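Local coordinates for protein CurD (Moorea producens 3L, PDB 5KP7) that binds 4'-phosphopantetheine and probably acts as an acyltransferase of the hydroxymethylglutaryl-CoA synthase type, within the thiolase-like superfamily, at residues I30-V35 and F327-A331; Y78-A82 and K425-V429; F339-I345 and Y359-P365; A381-S385 and K421-K425. The protein carries 3 engineered substitutions. All blocks are in the same frame, centred on the assembly; numbering follows the deposited sequence.

Interaction 1 of 4, residues I30-V35 and F327-A331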
loop_
_atom_site.group_PDB
_atom_site.type_symbol
_atom_site.label_atom_id
_atom_site.label_comp_id
_atom_site.label_asym_id
_atom_site.label_seq_id
_atom_site.Cartn_x
_atom_site.Cartn_y
_atom_site.Cartn_z
ATOM N N ILE A 30 10.452 -3.803 15.269
ATOM C CA ILE A 30 10.627 -2.430 14.850
ATOM C C ILE A 30 10.953 -1.602 16.076
ATOM O O ILE A 30 10.112 -1.467 16.963
ATOM C CB ILE A 30 9.363 -1.878 14.131
ATOM C CG1 ILE A 30 9.070 -2.717 12.876
ATOM C CG2 ILE A 30 9.576 -0.429 13.751
ATOM C CD1 ILE A 30 7.710 -2.445 12.241
ATOM N N GLU A 31 12.179 -1.066 16.106
ATOM C CA GLU A 31 12.653 -0.154 17.161
ATOM C C GLU A 31 12.152 1.265 16.963
ATOM O O GLU A 31 11.862 1.968 17.925
ATOM C CB GLU A 31 14.204 -0.169 17.194
ATOM C CG GLU A 31 14.831 0.844 18.128
ATOM C CD GLU A 31 16.341 0.781 18.248
ATOM O OE1 GLU A 31 16.934 -0.310 18.085
ATOM O OE2 GLU A 31 16.935 1.851 18.550
ATOM N N ALA A 32 12.043 1.693 15.711
ATOM C CA ALA A 32 11.568 3.032 15.383
ATOM C C ALA A 32 10.933 3.037 14.010
ATOM O O ALA A 32 11.315 2.247 13.142
ATOM C CB ALA A 32 12.718 4.031 15.450
ATOM N N LEU A 33 9.912 3.885 13.848
ATOM C CA LEU A 33 9.180 3.969 12.588
ATOM C C LEU A 33 8.923 5.444 12.314
ATOM O O LEU A 33 8.414 6.168 13.189
ATOM C CB LEU A 33 7.832 3.224 12.713
ATOM C CG LEU A 33 6.911 3.120 11.475
ATOM C CD1 LEU A 33 5.917 1.996 11.654
ATOM C CD2 LEU A 33 6.144 4.392 11.187
ATOM N N SER A 34 9.194 5.867 11.090
ATOM C CA SER A 34 8.969 7.249 10.705
ATOM C C SER A 34 8.403 7.289 9.289
ATOM O O SER A 34 8.648 6.373 8.486
ATOM C CB SER A 34 10.261 8.038 10.864
ATOM O OG SER A 34 10.107 9.357 10.396
ATOM N N VAL A 35 7.602 8.317 9.012
ATOM C CA VAL A 35 6.826 8.406 7.759
ATOM C C VAL A 35 7.141 9.730 7.059
ATOM O O VAL A 35 7.305 10.748 7.741
ATOM C CB VAL A 35 5.316 8.396 8.098
ATOM C CG1 VAL A 35 4.450 8.737 6.881
ATOM C CG2 VAL A 35 4.928 7.067 8.711
ATOM N N PHE A 327 3.003 -0.527 5.926
ATOM C CA PHE A 327 3.706 0.071 7.050
ATOM C C PHE A 327 3.039 1.359 7.486
ATOM O O PHE A 327 2.962 1.633 8.692
ATOM C CB PHE A 327 5.187 0.302 6.740
ATOM C CG PHE A 327 5.963 -0.971 6.441
ATOM C CD1 PHE A 327 5.568 -2.197 6.942
ATOM C CD2 PHE A 327 7.101 -0.903 5.671
ATOM C CE1 PHE A 327 6.284 -3.363 6.657
ATOM C CE2 PHE A 327 7.840 -2.061 5.402
ATOM C CZ PHE A 327 7.418 -3.284 5.909
ATOM N N LEU A 328 2.501 2.107 6.532
ATOM C CA LEU A 328 1.731 3.284 6.890
ATOM C C LEU A 328 0.447 2.877 7.634
ATOM O O LEU A 328 0.031 3.537 8.586
ATOM C CB LEU A 328 1.381 4.119 5.666
ATOM C CG LEU A 328 0.614 5.416 5.993
ATOM C CD1 LEU A 328 1.359 6.283 6.991
ATOM C CD2 LEU A 328 0.261 6.140 4.724
ATOM N N SER A 329 -0.200 1.816 7.145
ATOM C CA SER A 329 -1.387 1.285 7.826
ATOM C C SER A 329 -1.086 0.874 9.273
ATOM O O SER A 329 -1.823 1.210 10.211
ATOM C CB SER A 329 -1.960 0.103 7.069
ATOM O OG SER A 329 -3.083 -0.391 7.766
ATOM N N LEU A 330 0.049 0.214 9.475
ATOM C CA LEU A 330 0.511 -0.094 10.838
ATOM C C LEU A 330 0.666 1.160 11.706
ATOM O O LEU A 330 0.143 1.213 12.826
ATOM C CB LEU A 330 1.821 -0.893 10.807
ATOM C CG LEU A 330 2.456 -1.160 12.174
ATOM C CD1 LEU A 330 1.565 -2.000 13.082
ATOM C CD2 LEU A 330 3.828 -1.816 11.971
ATOM N N ALA A 331 1.342 2.174 11.177
ATOM C CA ALA A 331 1.521 3.415 11.908
ATOM C C ALA A 331 0.144 4.059 12.222
ATOM O O ALA A 331 -0.077 4.587 13.315
ATOM C CB ALA A 331 2.348 4.386 11.108
#
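I30, L33 and V35 lie against helix 325-336 in the buried heart of a thiolase-like fold, where strand 29-36 belongs to the large mixed sheet and the helix crosses it. The short axes of 32-35 and 327-331 run 106° to each other, 9.5 Å apart, and the contact is made by apolar side chains, with one approach to a helix carbonyl. That approach is at F327: L33 CD1 comes to 4.2 Å from F327 O, while the F327 side chain also touches V197 and L199 of the adjacent strand 195-202. L328 swings its CG anti to the backbone N (chi1 -177°), which brings CD1 closer to the strand than the root of the side chain would suggest. That methyl sits across the fork of V35 at about a right angle, 3.9 Å from V35 CG1 and 4.0 Å from V35 CG2. L328 also touches Y314, V318 and I321. Two residues on, L330 points to the strand and meets I30 tip to tip, L330 CD2 lying 3.9 Å from I30 CD1; the same methyl lies 4.4 Å from L33 CD1, making a looser touch. A331 closes the series, its CB being the atom that the strand's leucine meets. L33, its CG also anti to the backbone N, spreads its fork over the helix surface, one arm beside F327 and the other resting CD2 against A331 CB at 3.8 Å.

Interaction 2 of 4, residues Y78-A82 and K425-V429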
loop_
_atom_site.group_PDB
_atom_site.type_symbol
_atom_site.label_atom_id
_atom_site.label_comp_id
_atom_site.label_asym_id
_atom_site.label_seq_id
_atom_site.Cartn_x
_atom_site.Cartn_y
_atom_site.Cartn_z
ATOM N N TYR A 78 12.367 11.100 -0.803
ATOM C CA TYR A 78 11.275 10.635 0.036
ATOM C C TYR A 78 11.833 9.731 1.152
ATOM O O TYR A 78 11.446 9.872 2.324
ATOM C CB TYR A 78 10.235 9.884 -0.811
ATOM C CG TYR A 78 9.049 10.707 -1.218
ATOM C CD1 TYR A 78 9.176 11.779 -2.100
ATOM C CD2 TYR A 78 7.771 10.422 -0.728
ATOM C CE1 TYR A 78 8.059 12.535 -2.469
ATOM C CE2 TYR A 78 6.676 11.172 -1.096
ATOM C CZ TYR A 78 6.804 12.195 -1.981
ATOM O OH TYR A 78 5.664 12.930 -2.295
ATOM N N ALA A 79 12.690 8.787 0.772
ATOM C CA ALA A 79 13.285 7.852 1.716
ATOM C C ALA A 79 14.095 8.525 2.806
ATOM O O ALA A 79 13.981 8.178 3.994
ATOM C CB ALA A 79 14.149 6.833 0.992
ATOM N N VAL A 80 14.952 9.479 2.415
ATOM C CA VAL A 80 15.758 10.200 3.376
ATOM C C VAL A 80 14.873 11.003 4.343
ATOM O O VAL A 80 15.122 11.022 5.543
ATOM C CB VAL A 80 16.824 11.075 2.670
ATOM C CG1 VAL A 80 17.512 12.010 3.672
ATOM C CG2 VAL A 80 17.835 10.194 1.932
ATOM N N ASN A 81 13.841 11.674 3.827
ATOM C CA ASN A 81 12.927 12.401 4.683
ATOM C C ASN A 81 12.164 11.498 5.659
ATOM O O ASN A 81 11.899 11.913 6.810
ATOM C CB ASN A 81 12.002 13.268 3.837
ATOM C CG ASN A 81 12.738 14.437 3.204
ATOM O OD1 ASN A 81 13.594 15.047 3.827
ATOM N ND2 ASN A 81 12.379 14.778 1.984
ATOM N N ALA A 82 11.845 10.265 5.230
ATOM C CA ALA A 82 11.203 9.306 6.124
ATOM C C ALA A 82 12.163 8.828 7.221
ATOM O O ALA A 82 11.762 8.687 8.392
ATOM C CB ALA A 82 10.666 8.138 5.332
ATOM N N LYS A 425 12.406 23.624 6.766
ATOM C CA LYS A 425 11.983 22.461 7.549
ATOM C C LYS A 425 13.015 21.346 7.649
ATOM O O LYS A 425 12.758 20.352 8.285
ATOM C CB LYS A 425 10.691 21.909 6.985
ATOM C CG LYS A 425 9.511 22.842 7.216
ATOM C CD LYS A 425 8.216 22.101 6.928
ATOM C CE LYS A 425 6.996 22.861 7.418
ATOM N NZ LYS A 425 7.072 24.336 7.236
ATOM N N GLY A 426 14.173 21.500 7.025
ATOM C CA GLY A 426 15.186 20.466 7.054
ATOM C C GLY A 426 14.799 19.260 6.207
ATOM O O GLY A 426 15.012 18.131 6.616
ATOM N N ARG A 427 14.266 19.562 5.026
ATOM C CA ARG A 427 13.813 18.577 4.030
ATOM C C ARG A 427 14.877 18.348 2.990
ATOM O O ARG A 427 15.491 19.321 2.525
ATOM C CB ARG A 427 12.616 19.140 3.266
ATOM C CG ARG A 427 11.346 19.259 4.064
ATOM C CD ARG A 427 10.540 17.974 4.031
ATOM N NE ARG A 427 9.320 18.216 4.748
ATOM C CZ ARG A 427 8.170 18.576 4.192
ATOM N NH1 ARG A 427 8.052 18.660 2.875
ATOM N NH2 ARG A 427 7.133 18.820 4.966
ATOM N N LEU A 428 15.057 17.099 2.563
ATOM C CA LEU A 428 15.884 16.832 1.418
ATOM C C LEU A 428 15.048 16.940 0.129
ATOM O O LEU A 428 13.912 16.426 0.049
ATOM C CB LEU A 428 16.553 15.456 1.532
ATOM C CG LEU A 428 17.758 15.268 0.614
ATOM C CD1 LEU A 428 18.959 16.021 1.166
ATOM C CD2 LEU A 428 18.075 13.811 0.372
ATOM N N VAL A 429 15.642 17.576 -0.873
ATOM C CA VAL A 429 15.072 17.666 -2.215
ATOM C C VAL A 429 16.121 17.260 -3.258
ATOM O O VAL A 429 17.344 17.295 -2.988
ATOM C CB VAL A 429 14.469 19.066 -2.545
ATOM C CG1 VAL A 429 13.335 19.392 -1.597
ATOM C CG2 VAL A 429 15.517 20.142 -2.521
HETATM O O HOH W 1 14.131 15.472 6.535
#
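N81 of helix 75-89 and L428, the first residue of strand 428-434, bring their CA atoms to 6.2 Å, so that one face of the helix lies beside the backbone where the strand begins. The N81 amide uses this proximity to read both polar groups of a single residue. Its OD1 accepts L428 N at 2.8 Å in an almost straight bond, the N-H...O angle being 172°, and the donor approaches in the carbonyl plane on a lone pair. In return N81 ND2 gives a hydrogen to L428 O at 3.0 Å, again on a lone pair, at a more bent 153°. Two such bonds to one backbone unit fix the rotation of the amide and settle which end is oxygen. OD1 takes a second donor as well: a water 2.8 Å from N81 OD1 also donates to G426 O, carrying the link back into the loop. The N81 torsion, with CG beside the backbone N (chi1 -70°), leads the amide out to meet the strand. Next to this polar clasp is an apolar one. L428 CD2 nestles into the branch of V80, 3.8 Å from V80 CB and about as far from both of its methyls, and W442 touches both side chains while I119, L123 and Y122 of helix 115-123 cover the patch. The pairing resembles one rung of a beta ladder with an asparagine amide in place of a neighbouring strand, and it ties a helix of the N-terminal family region to the small antiparallel sheet at the chain's C-terminal end.

Interaction 3 of 4, residues F339-I345 and Y359-P365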
loop_
_atom_site.group_PDB
_atom_site.type_symbol
_atom_site.label_atom_id
_atom_site.label_comp_id
_atom_site.label_asym_id
_atom_site.label_seq_id
_atom_site.Cartn_x
_atom_site.Cartn_y
_atom_site.Cartn_z
ATOM N N PHE A 339 -4.374 1.519 22.717
ATOM C CA PHE A 339 -3.257 0.713 23.233
ATOM C C PHE A 339 -3.104 0.946 24.726
ATOM O O PHE A 339 -2.010 0.959 25.258
ATOM C CB PHE A 339 -1.975 0.983 22.408
ATOM C CG PHE A 339 -2.141 0.582 21.003
ATOM C CD1 PHE A 339 -2.800 1.423 20.117
ATOM C CD2 PHE A 339 -1.762 -0.689 20.566
ATOM C CE1 PHE A 339 -3.071 1.011 18.837
ATOM C CE2 PHE A 339 -2.003 -1.093 19.260
ATOM C CZ PHE A 339 -2.678 -0.228 18.401
ATOM N N SER A 340 -4.226 1.072 25.425
ATOM C CA SER A 340 -4.155 1.209 26.896
ATOM C C SER A 340 -3.678 -0.095 27.575
ATOM O O SER A 340 -3.276 -0.065 28.722
ATOM C CB SER A 340 -5.488 1.692 27.449
ATOM O OG SER A 340 -6.514 0.830 27.051
ATOM N N THR A 341 -3.719 -1.223 26.852
ATOM C CA THR A 341 -3.087 -2.483 27.218
ATOM C C THR A 341 -2.385 -3.025 25.945
ATOM O O THR A 341 -2.740 -2.584 24.866
ATOM C CB THR A 341 -4.155 -3.455 27.726
ATOM O OG1 THR A 341 -3.543 -4.643 28.210
ATOM C CG2 THR A 341 -5.161 -3.815 26.700
ATOM N N PRO A 342 -1.409 -3.966 26.062
ATOM C CA PRO A 342 -0.771 -4.408 24.803
ATOM C C PRO A 342 -1.746 -5.059 23.832
ATOM O O PRO A 342 -2.694 -5.738 24.267
ATOM C CB PRO A 342 0.294 -5.413 25.270
ATOM C CG PRO A 342 0.615 -4.979 26.672
ATOM C CD PRO A 342 -0.699 -4.508 27.238
ATOM N N ARG A 343 -1.520 -4.831 22.535
ATOM C CA ARG A 343 -2.423 -5.302 21.480
ATOM C C ARG A 343 -1.645 -6.048 20.409
ATOM O O ARG A 343 -0.503 -5.703 20.107
ATOM C CB ARG A 343 -3.130 -4.126 20.803
ATOM C CG ARG A 343 -3.821 -3.152 21.739
ATOM C CD ARG A 343 -5.044 -3.759 22.423
ATOM N NE ARG A 343 -5.786 -2.704 23.115
ATOM C CZ ARG A 343 -6.770 -2.902 23.993
ATOM N NH1 ARG A 343 -7.162 -4.142 24.336
ATOM N NH2 ARG A 343 -7.358 -1.846 24.570
ATOM N N ARG A 344 -2.295 -7.055 19.827
ATOM C CA ARG A 344 -1.725 -7.805 18.718
ATOM C C ARG A 344 -2.369 -7.354 17.425
ATOM O O ARG A 344 -3.597 -7.196 17.332
ATOM C CB ARG A 344 -1.879 -9.312 18.926
ATOM C CG ARG A 344 -1.441 -10.142 17.713
ATOM C CD ARG A 344 -1.225 -11.598 18.065
ATOM N NE ARG A 344 0.043 -11.824 18.771
ATOM C CZ ARG A 344 0.194 -12.103 20.066
ATOM N NH1 ARG A 344 -0.847 -12.198 20.902
ATOM N NH2 ARG A 344 1.408 -12.298 20.543
ATOM N N ILE A 345 -1.506 -7.081 16.439
ATOM C CA ILE A 345 -1.917 -6.625 15.131
ATOM C C ILE A 345 -1.556 -7.672 14.096
ATOM O O ILE A 345 -0.394 -8.104 14.023
ATOM C CB ILE A 345 -1.217 -5.283 14.771
ATOM C CG1 ILE A 345 -1.448 -4.214 15.884
ATOM C CG2 ILE A 345 -1.702 -4.786 13.416
ATOM C CD1 ILE A 345 -0.722 -2.887 15.613
ATOM N N TYR A 359 1.447 -11.905 8.742
ATOM C CA TYR A 359 2.346 -11.984 9.886
ATOM C C TYR A 359 1.804 -11.127 11.014
ATOM O O TYR A 359 0.756 -10.539 10.843
ATOM C CB TYR A 359 3.760 -11.581 9.494
ATOM C CG TYR A 359 3.969 -10.210 8.872
ATOM C CD1 TYR A 359 3.592 -9.934 7.570
ATOM C CD2 TYR A 359 4.675 -9.236 9.549
ATOM C CE1 TYR A 359 3.852 -8.694 6.973
ATOM C CE2 TYR A 359 4.960 -7.991 8.951
ATOM C CZ TYR A 359 4.569 -7.746 7.656
ATOM O OH TYR A 359 4.891 -6.524 7.067
ATOM N N SER A 360 2.478 -11.092 12.166
ATOM C CA SER A 360 1.856 -10.402 13.328
ATOM C C SER A 360 2.863 -9.933 14.346
ATOM O O SER A 360 4.014 -10.374 14.342
ATOM C CB SER A 360 0.809 -11.318 13.987
ATOM O OG SER A 360 1.399 -12.510 14.510
ATOM N N GLY A 361 2.437 -9.009 15.194
ATOM C CA GLY A 361 3.254 -8.574 16.311
ATOM C C GLY A 361 2.435 -7.807 17.323
ATOM O O GLY A 361 1.221 -7.663 17.152
ATOM N N VAL A 362 3.122 -7.285 18.335
ATOM C CA VAL A 362 2.491 -6.636 19.480
ATOM C C VAL A 362 3.013 -5.224 19.684
ATOM O O VAL A 362 4.217 -4.965 19.521
ATOM C CB VAL A 362 2.722 -7.477 20.753
ATOM C CG1 VAL A 362 2.248 -6.760 22.021
ATOM C CG2 VAL A 362 2.049 -8.832 20.608
ATOM N N VAL A 363 2.098 -4.324 20.041
ATOM C CA VAL A 363 2.393 -2.952 20.411
ATOM C C VAL A 363 1.934 -2.737 21.865
ATOM O O VAL A 363 0.804 -3.104 22.227
ATOM C CB VAL A 363 1.615 -1.993 19.504
ATOM C CG1 VAL A 363 1.863 -0.549 19.896
ATOM C CG2 VAL A 363 2.011 -2.232 18.058
ATOM N N THR A 364 2.810 -2.144 22.677
ATOM C CA THR A 364 2.504 -1.856 24.077
ATOM C C THR A 364 2.044 -0.406 24.217
ATOM O O THR A 364 2.264 0.416 23.332
ATOM C CB THR A 364 3.750 -2.036 24.976
ATOM O OG1 THR A 364 4.755 -1.100 24.584
ATOM C CG2 THR A 364 4.327 -3.426 24.835
ATOM N N PRO A 365 1.456 -0.056 25.384
ATOM C CA PRO A 365 1.123 1.360 25.608
ATOM C C PRO A 365 2.331 2.281 25.494
ATOM O O PRO A 365 2.234 3.383 24.996
ATOM C CB PRO A 365 0.557 1.385 27.045
ATOM C CG PRO A 365 0.253 -0.031 27.397
ATOM C CD PRO A 365 0.905 -0.949 26.424
#
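R343 and V363 satisfy each other's backbone completely: R343 N donates to V363 O and V363 N to R343 O, both at 2.9 Å. Two residues along, I345 N reaches G361 O at 2.9 Å, nearly in line with the carbonyl, and G361 N returns a longer bond to I345 O at 3.2 Å. Between these stands the non-hydrogen-bonded pair R344 and V362, whose backbones look outward: R344 N to the carboxylate of D269, V362 to the backbone of Q209 on the next strand. The polar side chains likewise find partners beyond the pair. D211 OD2 receives both R344 NE and S360 OG, and R344 NH1 forms a salt bridge with a bound sulfate, probably from the crystallisation liquor; T364 OG1 N-caps the following helix by accepting G367 N. R344 bends at chi3 (-77°), which lays one guanidinium face over V362 CG2, 3.5 Å from R344 NH2. On the other face of the sheet, V363 is held between two apolar groups, with CG1 3.7 Å from F339 CD2 and CG2 3.7 Å from I345 CD1. Alternating pairs mark antiparallel pairing, and the consecutive strands 343-351 and 355-363 form a beta hairpin within the large mixed sheet of this thiolase-like fold.

Interaction 4 of 4, residues A381-S385 and K421-K425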
loop_
_atom_site.group_PDB
_atom_site.type_symbol
_atom_site.label_atom_id
_atom_site.label_comp_id
_atom_site.label_asym_id
_atom_site.label_seq_id
_atom_site.Cartn_x
_atom_site.Cartn_y
_atom_site.Cartn_z
ATOM N N ALA A 381 -1.391 17.024 7.850
ATOM C CA ALA A 381 -2.251 18.189 7.760
ATOM C C ALA A 381 -1.526 19.431 7.228
ATOM O O ALA A 381 -2.195 20.325 6.712
ATOM C CB ALA A 381 -2.909 18.498 9.116
ATOM N N ASP A 382 -0.196 19.499 7.364
ATOM C CA ASP A 382 0.581 20.677 6.979
ATOM C C ASP A 382 1.005 20.697 5.501
ATOM O O ASP A 382 1.617 21.681 5.055
ATOM C CB ASP A 382 1.812 20.824 7.906
ATOM C CG ASP A 382 2.495 22.206 7.801
ATOM O OD1 ASP A 382 1.802 23.226 7.684
ATOM O OD2 ASP A 382 3.743 22.246 7.799
ATOM N N ARG A 383 0.656 19.666 4.720
ATOM C CA ARG A 383 1.032 19.637 3.308
ATOM C C ARG A 383 0.258 20.678 2.498
ATOM O O ARG A 383 -0.879 21.068 2.858
ATOM C CB ARG A 383 0.769 18.239 2.716
ATOM C CG ARG A 383 1.594 17.151 3.401
ATOM C CD ARG A 383 1.217 15.746 2.948
ATOM N NE ARG A 383 -0.185 15.496 3.274
ATOM C CZ ARG A 383 -0.919 14.499 2.784
ATOM N NH1 ARG A 383 -0.368 13.599 1.975
ATOM N NH2 ARG A 383 -2.219 14.431 3.100
ATOM N N TYR A 384 0.854 21.069 1.372
ATOM C CA TYR A 384 0.218 22.004 0.435
ATOM C C TYR A 384 -0.940 21.331 -0.275
ATOM O O TYR A 384 -0.816 20.213 -0.748
ATOM C CB TYR A 384 1.241 22.470 -0.595
ATOM C CG TYR A 384 0.788 23.609 -1.476
ATOM C CD1 TYR A 384 0.168 23.353 -2.697
ATOM C CD2 TYR A 384 1.009 24.927 -1.109
ATOM C CE1 TYR A 384 -0.232 24.386 -3.525
ATOM C CE2 TYR A 384 0.609 25.969 -1.935
ATOM C CZ TYR A 384 -0.014 25.685 -3.140
ATOM O OH TYR A 384 -0.424 26.719 -3.986
ATOM N N SER A 385 -2.089 22.000 -0.306
ATOM C CA SER A 385 -3.265 21.444 -0.982
ATOM C C SER A 385 -3.307 21.966 -2.414
ATOM O O SER A 385 -3.603 23.156 -2.610
ATOM C CB SER A 385 -4.549 21.852 -0.248
ATOM O OG SER A 385 -5.653 21.218 -0.871
ATOM N N LYS A 421 6.143 26.146 1.945
ATOM C CA LYS A 421 5.844 25.061 2.893
ATOM C C LYS A 421 7.049 24.153 3.212
ATOM O O LYS A 421 7.129 23.623 4.315
ATOM C CB LYS A 421 4.698 24.177 2.367
ATOM C CG LYS A 421 3.318 24.821 2.386
ATOM C CD LYS A 421 2.725 24.781 3.782
ATOM C CE LYS A 421 1.214 24.765 3.757
ATOM N NZ LYS A 421 0.725 24.487 5.122
ATOM N N ILE A 422 7.958 23.972 2.254
ATOM C CA ILE A 422 9.137 23.098 2.389
ATOM C C ILE A 422 10.327 23.826 3.032
ATOM O O ILE A 422 11.005 23.270 3.897
ATOM C CB ILE A 422 9.550 22.548 0.990
ATOM C CG1 ILE A 422 8.411 21.718 0.401
ATOM C CG2 ILE A 422 10.806 21.679 1.048
ATOM C CD1 ILE A 422 8.650 21.288 -1.034
ATOM N N ALA A 423 10.586 25.059 2.602
ATOM C CA ALA A 423 11.813 25.787 2.971
ATOM C C ALA A 423 11.889 26.022 4.468
ATOM O O ALA A 423 10.951 26.561 5.052
ATOM C CB ALA A 423 11.886 27.132 2.242
ATOM N N GLY A 424 13.020 25.676 5.070
ATOM C CA GLY A 424 13.245 25.907 6.498
ATOM C C GLY A 424 12.869 24.724 7.365
ATOM O O GLY A 424 13.028 24.785 8.574
ATOM N N LYS A 425 12.406 23.624 6.766
ATOM C CA LYS A 425 11.983 22.461 7.549
ATOM C C LYS A 425 13.015 21.346 7.649
ATOM O O LYS A 425 12.758 20.352 8.285
ATOM C CB LYS A 425 10.691 21.909 6.985
ATOM C CG LYS A 425 9.511 22.842 7.216
ATOM C CD LYS A 425 8.216 22.101 6.928
ATOM C CE LYS A 425 6.996 22.861 7.418
ATOM N NZ LYS A 425 7.072 24.336 7.236
HETATM O O HOH W 2 -1.792 22.887 4.877
#
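K421 grips D382, K425 adds a long, weak ion pair, and charge dominates the contact. K421 NZ forms a salt bridge with D382 OD1 at 3.1 Å, arriving from above the carboxylate plane. At the other carboxylate oxygen, D382 OD2, the nearer atom of K425 is CE; K425 NZ lies 4.0 Å from D382 OD2, the chain bending at chi4 (38°) to turn NZ to K421 O.

Among the hydrogen bonds, K421 NZ also donates to D382 O at 2.9 Å, from well out of the carbonyl plane, so one ammonium holds both the side chain and the main chain of the aspartate. The K421 chain bends at chi2 (-79°) to make this reach. K425 NZ donates to K421 O at 3.0 Å, within its own segment. That bond spans the end of helix 416-422, where a type II beta turn from I422 to K425 reverses the chain and brings the two lysines together.

A water extends the polar set: it accepts from K421 NZ at 3.0 Å and donates to R383 O at 2.9 Å and to A381 O at 3.2 Å.

Apolar contact is slight. K421 CG passes the edge of the Y384 ring, 4.2 Å from Y384 CD2, while the hydroxyl at the far end of that ring hydrogen-bonds to E390.

In the fold
Interactions 1 and 3 share the large mixed sheet, their centres about 13 Å apart; L330 touches I345 and F327 touches Y359, so helix 325-336 packs on strands of both contacts, as the central helices of a thiolase-like fold do. Interaction 2, about 16 Å from interaction 1, adjoins it through the S34 OG to A82 O hydrogen bond. Interactions 2 and 4, about 12 Å apart, share K425, on the link between helix 416-422 and strand 428-434. Along the chain, interaction 3 is nested inside the loop closed by interaction 2, while interactions 1 and 2 alternate. Interaction 2 thereby brings strand 428-434 back onto helix 75-89 of the N-terminal family region.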